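PDB 3SIM: protein, Family 18 Chitinase from Crocus vernus, which probably binds chitin and hydrolyses its beta-1,4 glycosidic links, as a TIM-barrel enzyme of glycosyl hydrolase family 18. Local coordinates for residues S13-F17 with I60-I66; F3-Y9 with I250-D256; T46-G50 with Q95-V99. All coordinates share one frame; numbering follows the deposited sequence.

Interaction 1: S13-F17 with I60-I66; sequences SGVKF and ILGPDQI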
# COMPACT_ATOMS: atom_id res chain seq x y z
N SER A 13 -8.36 6.30 -14.98
CA SER A 13 -8.11 7.71 -14.68
C SER A 13 -7.29 8.48 -15.72
O SER A 13 -7.40 9.66 -15.84
CB SER A 13 -7.47 7.87 -13.31
OG SER A 13 -6.11 7.75 -13.36
N GLY A 14 -6.35 7.77 -16.28
CA GLY A 14 -5.33 8.29 -17.13
C GLY A 14 -4.12 8.93 -16.47
O GLY A 14 -3.27 9.37 -17.14
N VAL A 15 -4.07 8.95 -15.14
CA VAL A 15 -2.99 9.59 -14.42
C VAL A 15 -1.61 8.93 -14.60
O VAL A 15 -1.45 7.81 -14.39
CB VAL A 15 -3.34 9.82 -12.91
CG1 VAL A 15 -2.14 10.40 -12.11
CG2 VAL A 15 -4.53 10.66 -12.79
N LYS A 16 -0.66 9.71 -15.01
CA LYS A 16 0.73 9.33 -15.16
C LYS A 16 1.59 9.64 -13.97
O LYS A 16 1.26 10.50 -13.27
CB LYS A 16 1.31 10.04 -16.34
CG LYS A 16 1.02 9.36 -17.55
CD LYS A 16 0.30 10.20 -18.38
CE LYS A 16 1.26 10.92 -19.21
NZ LYS A 16 0.61 11.43 -20.39
N PHE A 17 2.73 9.01 -13.83
CA PHE A 17 3.63 9.25 -12.71
C PHE A 17 4.04 10.76 -12.73
O PHE A 17 4.06 11.44 -11.72
CB PHE A 17 4.92 8.41 -12.81
CG PHE A 17 4.76 6.90 -12.69
CD1 PHE A 17 4.46 6.27 -11.50
CD2 PHE A 17 5.07 6.09 -13.76
CE1 PHE A 17 4.41 4.90 -11.44
CE2 PHE A 17 5.00 4.75 -13.68
CZ PHE A 17 4.67 4.15 -12.52
N ILE A 60 0.14 2.90 -19.54
CA ILE A 60 0.36 4.16 -18.86
C ILE A 60 1.47 4.08 -17.78
O ILE A 60 2.33 4.89 -17.74
CB ILE A 60 -0.96 4.71 -18.29
CG1 ILE A 60 -1.93 5.05 -19.41
CG2 ILE A 60 -0.77 5.92 -17.48
CD1 ILE A 60 -3.27 4.92 -18.99
N LEU A 61 1.37 3.12 -16.88
CA LEU A 61 2.40 2.78 -15.91
C LEU A 61 3.28 1.55 -16.29
O LEU A 61 3.09 0.49 -15.78
CB LEU A 61 1.75 2.60 -14.55
CG LEU A 61 0.71 3.67 -14.27
CD1 LEU A 61 -0.15 3.34 -13.14
CD2 LEU A 61 1.31 5.02 -14.15
N GLY A 62 4.18 1.73 -17.24
CA GLY A 62 5.08 0.72 -17.65
C GLY A 62 6.53 0.83 -17.22
O GLY A 62 6.93 1.78 -16.59
N PRO A 63 7.30 -0.16 -17.67
CA PRO A 63 8.72 -0.26 -17.39
C PRO A 63 9.50 0.98 -17.86
O PRO A 63 10.24 1.45 -17.10
CB PRO A 63 9.11 -1.53 -18.16
CG PRO A 63 7.96 -2.30 -18.19
CD PRO A 63 6.81 -1.42 -18.23
N ASP A 64 9.27 1.51 -19.04
CA ASP A 64 9.90 2.74 -19.49
C ASP A 64 9.52 4.04 -18.70
O ASP A 64 10.35 4.84 -18.44
CB ASP A 64 9.68 2.97 -20.99
CG ASP A 64 10.23 1.84 -21.88
OD1 ASP A 64 11.18 1.13 -21.56
OD2 ASP A 64 9.68 1.73 -22.93
N GLN A 65 8.26 4.17 -18.36
CA GLN A 65 7.82 5.28 -17.51
C GLN A 65 8.47 5.25 -16.09
O GLN A 65 8.86 6.26 -15.55
CB GLN A 65 6.31 5.41 -17.44
CG GLN A 65 5.65 5.70 -18.76
CD GLN A 65 5.42 4.48 -19.62
OE1 GLN A 65 5.61 3.37 -19.25
NE2 GLN A 65 5.04 4.74 -20.79
N ILE A 66 8.59 4.05 -15.54
CA ILE A 66 9.21 3.80 -14.25
C ILE A 66 10.70 4.19 -14.25
O ILE A 66 11.16 4.88 -13.38
CB ILE A 66 8.97 2.36 -13.76
CG1 ILE A 66 7.48 2.09 -13.51
CG2 ILE A 66 9.77 2.09 -12.55
CD1 ILE A 66 7.11 0.71 -13.38
O HOH W 1 3.25 7.26 -16.23
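A single water bridges Phe-17 and Ile-60, accepting from Phe-17 N at 3.0 Å and donating to Ile-60 O at 3.0 Å. No direct hydrogen bond crosses this contact, in which the loop following strand 2-7 of the TIM barrel meets the turn that starts helix 63-72. The rest is apolar and centres on the ring of Phe-17, which is embraced from three directions. Leu-61 CD2 sits over one face, 3.8 Å from the ring centroid and only 13° off the normal, a CH-pi contact. Gln-65 CB lies at the ring edge in its plane, 3.9 Å from CD2 of Phe-17, while Ile-66 CG1 approaches Phe-17 CZ obliquely at 3.6 Å. Beyond the two segments, Phe-31 of strand 28-37 meets the same ring edge-to-face, and Leu-33 touches both Phe-17 and Leu-61. Nearer the surface, Ile-60 CG2 rests 3.9 Å from Lys-16 CG, the lysine chain running roughly perpendicular to that of Ile-60, and also packs against Val-15 O. The Gln-65 chain bends at chi2 (82°), which turns its amide back to the helix start. There OE1 of Gln-65, at position N3, accepts from N of the N-cap residue Gly-62 at 3.0 Å, one of the two bonds of a capping box, which glycine cannot return, with the donor 45° out of the carbonyl plane.

Interaction 2: F3-Y9 with I250-D256; sequences FVEYIGY and IAVWTAD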
# COMPACT_ATOMS: atom_id res chain seq x y z
N PHE A 3 7.05 9.56 2.05
CA PHE A 3 5.75 9.77 1.48
C PHE A 3 5.40 8.68 0.48
O PHE A 3 6.13 8.45 -0.43
CB PHE A 3 5.68 11.16 0.84
CG PHE A 3 4.35 11.50 0.23
CD1 PHE A 3 4.17 11.49 -1.14
CD2 PHE A 3 3.30 11.90 1.01
CE1 PHE A 3 2.99 11.79 -1.69
CE2 PHE A 3 2.12 12.20 0.49
CZ PHE A 3 1.94 12.15 -0.86
N VAL A 4 4.27 8.06 0.68
CA VAL A 4 3.74 6.96 -0.10
C VAL A 4 2.46 7.34 -0.89
O VAL A 4 1.49 7.74 -0.34
CB VAL A 4 3.47 5.76 0.79
CG1 VAL A 4 3.09 4.62 -0.01
CG2 VAL A 4 4.63 5.44 1.65
N GLU A 5 2.53 7.21 -2.19
CA GLU A 5 1.47 7.47 -3.15
C GLU A 5 0.92 6.23 -3.87
O GLU A 5 1.55 5.73 -4.74
CB GLU A 5 1.92 8.51 -4.16
CG GLU A 5 0.89 9.03 -5.11
CD GLU A 5 -0.06 10.15 -4.52
OE1 GLU A 5 0.08 10.53 -3.40
OE2 GLU A 5 -0.94 10.62 -5.18
N TYR A 6 -0.26 5.77 -3.51
CA TYR A 6 -0.91 4.70 -4.27
C TYR A 6 -1.34 5.19 -5.71
O TYR A 6 -1.73 6.28 -5.84
CB TYR A 6 -2.04 4.02 -3.51
CG TYR A 6 -1.57 3.18 -2.34
CD1 TYR A 6 -1.49 1.81 -2.41
CD2 TYR A 6 -1.08 3.76 -1.21
CE1 TYR A 6 -1.03 1.08 -1.32
CE2 TYR A 6 -0.62 3.06 -0.16
CZ TYR A 6 -0.58 1.72 -0.20
OH TYR A 6 -0.12 1.06 0.86
N ILE A 7 -1.17 4.36 -6.71
CA ILE A 7 -1.47 4.71 -8.09
C ILE A 7 -1.82 3.52 -9.00
O ILE A 7 -1.31 2.44 -8.89
CB ILE A 7 -0.31 5.58 -8.76
CG1 ILE A 7 -0.67 6.08 -10.18
CG2 ILE A 7 0.89 4.81 -8.87
CD1 ILE A 7 0.14 7.12 -10.65
N GLY A 8 -2.67 3.84 -9.96
CA GLY A 8 -3.34 2.93 -10.84
C GLY A 8 -4.73 2.34 -10.56
O GLY A 8 -5.13 1.53 -11.29
N TYR A 9 -5.38 2.76 -9.48
CA TYR A 9 -6.73 2.44 -9.11
C TYR A 9 -7.37 3.65 -8.39
O TYR A 9 -6.74 4.27 -7.61
CB TYR A 9 -6.74 1.20 -8.24
CG TYR A 9 -8.09 0.56 -8.06
CD1 TYR A 9 -8.53 -0.40 -8.91
CD2 TYR A 9 -8.89 0.93 -7.05
CE1 TYR A 9 -9.73 -0.94 -8.76
CE2 TYR A 9 -10.08 0.38 -6.86
CZ TYR A 9 -10.51 -0.55 -7.72
OH TYR A 9 -11.70 -1.07 -7.50
N ILE A 250 3.53 9.73 5.68
CA ILE A 250 2.16 9.86 5.23
C ILE A 250 1.88 9.06 3.93
O ILE A 250 2.61 9.15 2.98
CB ILE A 250 1.73 11.33 4.98
CG1 ILE A 250 1.84 12.18 6.23
CG2 ILE A 250 0.36 11.40 4.34
CD1 ILE A 250 2.00 13.58 6.01
N ALA A 251 0.81 8.32 3.94
CA ALA A 251 0.34 7.56 2.79
C ALA A 251 -0.99 8.08 2.15
O ALA A 251 -1.95 8.34 2.82
CB ALA A 251 0.21 6.15 3.17
N VAL A 252 -1.03 8.15 0.86
CA VAL A 252 -2.19 8.67 0.19
C VAL A 252 -2.88 7.66 -0.82
O VAL A 252 -2.21 7.05 -1.61
CB VAL A 252 -1.84 9.99 -0.50
CG1 VAL A 252 -3.01 10.53 -1.28
CG2 VAL A 252 -1.28 11.01 0.44
N TRP A 253 -4.19 7.51 -0.74
CA TRP A 253 -5.05 6.74 -1.63
C TRP A 253 -6.02 7.72 -2.39
O TRP A 253 -6.90 8.22 -1.83
CB TRP A 253 -5.83 5.68 -0.81
CG TRP A 253 -5.14 4.39 -0.45
CD1 TRP A 253 -5.15 3.25 -1.17
CD2 TRP A 253 -4.39 4.11 0.72
NE1 TRP A 253 -4.42 2.31 -0.56
CE2 TRP A 253 -3.95 2.79 0.62
CE3 TRP A 253 -4.03 4.83 1.84
CZ2 TRP A 253 -3.18 2.20 1.59
CZ3 TRP A 253 -3.26 4.24 2.80
CH2 TRP A 253 -2.85 2.93 2.67
N THR A 254 -5.78 8.04 -3.64
CA THR A 254 -4.76 7.53 -4.52
C THR A 254 -4.47 8.66 -5.53
O THR A 254 -5.20 9.62 -5.58
CB THR A 254 -5.26 6.29 -5.36
OG1 THR A 254 -6.23 6.71 -6.30
CG2 THR A 254 -5.78 5.12 -4.50
N ALA A 255 -3.44 8.52 -6.36
CA ALA A 255 -3.16 9.55 -7.37
C ALA A 255 -4.37 9.69 -8.36
O ALA A 255 -4.69 10.73 -8.84
CB ALA A 255 -1.90 9.24 -8.10
N ASP A 256 -5.02 8.58 -8.59
CA ASP A 256 -6.10 8.49 -9.50
C ASP A 256 -7.31 9.34 -9.08
O ASP A 256 -7.85 10.01 -9.87
CB ASP A 256 -6.43 7.03 -9.75
CG ASP A 256 -5.23 6.25 -10.25
OD1 ASP A 256 -4.39 5.86 -9.48
OD2 ASP A 256 -5.10 6.13 -11.41
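The Tyr-6 and Trp-253 side chains run in the same direction, CG of each anti to its carbonyl carbon (chi1 -69° and -81°), and the Tyr-6 ring stacks face to face on the five-membered ring of Trp-253, with centroids 3.8 Å apart, planes at 17° and Trp-253 NE1 over the tyrosine centre. They project from the first and last strands of the TIM barrel, which pair in parallel and close it: Val-252 N donates to Val-4 O at 2.8 Å, and Tyr-6 N to Val-252 O at 3.0 Å. Beyond the cis peptide between Trp-253 and Thr-254, a feature known in family 18, Ala-255 N adds a backbone bond to Tyr-6 O at 2.9 Å. Phe-3 CE2 lies 3.6 Å from Val-252 CG2 on one sheet face; Val-4 and Ala-251 share the other. Thr-254 OG1 donates to Tyr-9 O at 2.8 Å, and Asp-256 OD1 receives weak bonds from Gly-8 N and Tyr-9 N, while OD2 pairs with Ser-13. Tyr-6 OH bonds Ser-160 and Asn-184, and weakly Asp-123 of the probable DxDxE motif. Strand 28-37 flanks residues 3-7, strand 215-220 flanks residues 250-253, and helix 264-274 covers Phe-3, Ile-250 and Val-252.

Interaction 3: T46-G50 with Q95-V99; sequences TSTNG and QAASV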
# COMPACT_ATOMS: atom_id res chain seq x y z
N THR A 46 -11.73 -15.66 -11.30
CA THR A 46 -11.47 -16.72 -10.32
C THR A 46 -10.00 -16.82 -9.83
O THR A 46 -9.10 -16.47 -10.51
CB THR A 46 -11.92 -18.12 -10.86
OG1 THR A 46 -11.22 -18.47 -12.04
CG2 THR A 46 -13.37 -18.14 -11.10
N SER A 47 -9.83 -17.33 -8.63
CA SER A 47 -8.53 -17.42 -8.04
C SER A 47 -7.57 -18.42 -8.72
O SER A 47 -7.97 -19.43 -9.18
CB SER A 47 -8.55 -17.54 -6.52
OG SER A 47 -8.82 -18.81 -6.05
N THR A 48 -6.30 -18.05 -8.74
CA THR A 48 -5.26 -18.81 -9.42
C THR A 48 -4.16 -19.41 -8.52
O THR A 48 -3.13 -19.80 -8.99
CB THR A 48 -4.57 -18.02 -10.48
OG1 THR A 48 -3.88 -16.95 -9.87
CG2 THR A 48 -5.55 -17.52 -11.56
N ASN A 49 -4.42 -19.47 -7.24
CA ASN A 49 -3.48 -20.02 -6.29
C ASN A 49 -2.07 -19.35 -6.32
O ASN A 49 -1.11 -20.00 -6.41
CB ASN A 49 -3.40 -21.54 -6.43
CG ASN A 49 -2.73 -22.21 -5.25
OD1 ASN A 49 -2.95 -21.82 -4.16
ND2 ASN A 49 -1.88 -23.18 -5.50
N GLY A 50 -2.01 -18.03 -6.27
CA GLY A 50 -0.77 -17.31 -6.28
C GLY A 50 -0.08 -17.05 -7.62
O GLY A 50 1.02 -16.60 -7.62
N GLN A 95 -7.03 -16.91 -1.05
CA GLN A 95 -7.21 -18.33 -1.15
C GLN A 95 -5.93 -19.08 -1.51
O GLN A 95 -5.35 -18.78 -2.51
CB GLN A 95 -8.26 -18.67 -2.21
CG GLN A 95 -9.49 -17.82 -2.25
CD GLN A 95 -10.50 -18.33 -3.22
OE1 GLN A 95 -10.78 -19.49 -3.26
NE2 GLN A 95 -11.04 -17.46 -4.00
N ALA A 96 -5.53 -20.03 -0.67
CA ALA A 96 -4.42 -20.93 -0.96
C ALA A 96 -4.81 -22.42 -0.97
O ALA A 96 -5.42 -22.91 -0.06
CB ALA A 96 -3.30 -20.71 -0.03
N ALA A 97 -4.47 -23.12 -2.04
CA ALA A 97 -4.65 -24.56 -2.13
C ALA A 97 -3.75 -25.37 -1.18
O ALA A 97 -4.17 -26.31 -0.60
CB ALA A 97 -4.55 -25.03 -3.52
N SER A 98 -2.51 -24.92 -1.05
CA SER A 98 -1.59 -25.27 -0.00
C SER A 98 -0.62 -24.12 0.17
O SER A 98 -0.43 -23.41 -0.73
CB SER A 98 -0.79 -26.53 -0.33
OG SER A 98 -0.01 -26.40 -1.46
N VAL A 99 0.03 -24.05 1.31
CA VAL A 99 1.02 -23.03 1.52
C VAL A 99 2.19 -23.14 0.52
O VAL A 99 2.60 -22.16 -0.03
CB VAL A 99 1.53 -23.01 2.95
CG1 VAL A 99 2.67 -22.15 3.08
CG2 VAL A 99 0.44 -22.61 3.92
O HOH W 2 -12.20 -17.84 -7.18
O HOH W 3 -5.48 -17.71 -5.02
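Asn-49 reaches across to Ala-96 and Ala-97, and its side chain can be traced atom by atom. From CB the chain departs with CG opposite the backbone N (chi1 -165°), a torsion that brings the amide up to Ala-96 and Ala-97. CG comes within 3.8 Å of Ala-97 CB. At the tip, OD1 of Asn-49 accepts from Ala-97 N at 2.9 Å, the one direct hydrogen bond of the contact. This bond is nearly straight at hydrogen (168°), yet the donor stands 48° out of the amide carbonyl plane and so misses a lone-pair direction. The same OD1 also lies 3.6 Å from Ala-96 CA. ND2 of Asn-49 passes 3.8 Å from Ala-97 CB and bonds Ser-101 OG, which also pairs with OG of Ser-98, the N-cap residue of helix 99-116. Both amide ends are thereby engaged, which fixes the flip of the group. At the other end, Ser-47 OG lies alongside the Gln-95 amide, 3.3 Å from NE2, but at an angle too poor for a bond. Instead, a water accepts a hydrogen bond from Ser-47 N at 2.8 Å and a weak one from Gln-95 NE2, whose stronger partner is Tyr-39 OH. A second water sits 2.7 Å from Gln-95 O and is weakly bound by Asn-49 N. The contact thus joins the loop after strand 28-37 to the connection that runs, by way of hairpin 86-91, from strand 76-83 to helix 99-116, a pairing of neighbouring beta-alpha connections of a TIM barrel.

Overall arrangement
Along the chain the segments run 3-9, 13-17, 46-50, 60-66, 95-99 and 250-256, so interaction 2, joining the first and last barrel strands, spans both other contacts, while interactions 1 and 3 interleave. Interactions 1 and 2, with centres 14 Å apart, touch: Ser-13 joins them through Asp-256, and Leu-61 CD1 packs on Gly-8 CA. Strand 28-37 relates all three, pairing with strand 2-7, packing on Phe-17 and leading into the 46-50 loop. Barrel closure and the loop packing of interaction 1 are thus continuous, while interaction 3 is a separate surface contact, its nearest atoms about 15 Å from interaction 2 and about 19 Å from interaction 1.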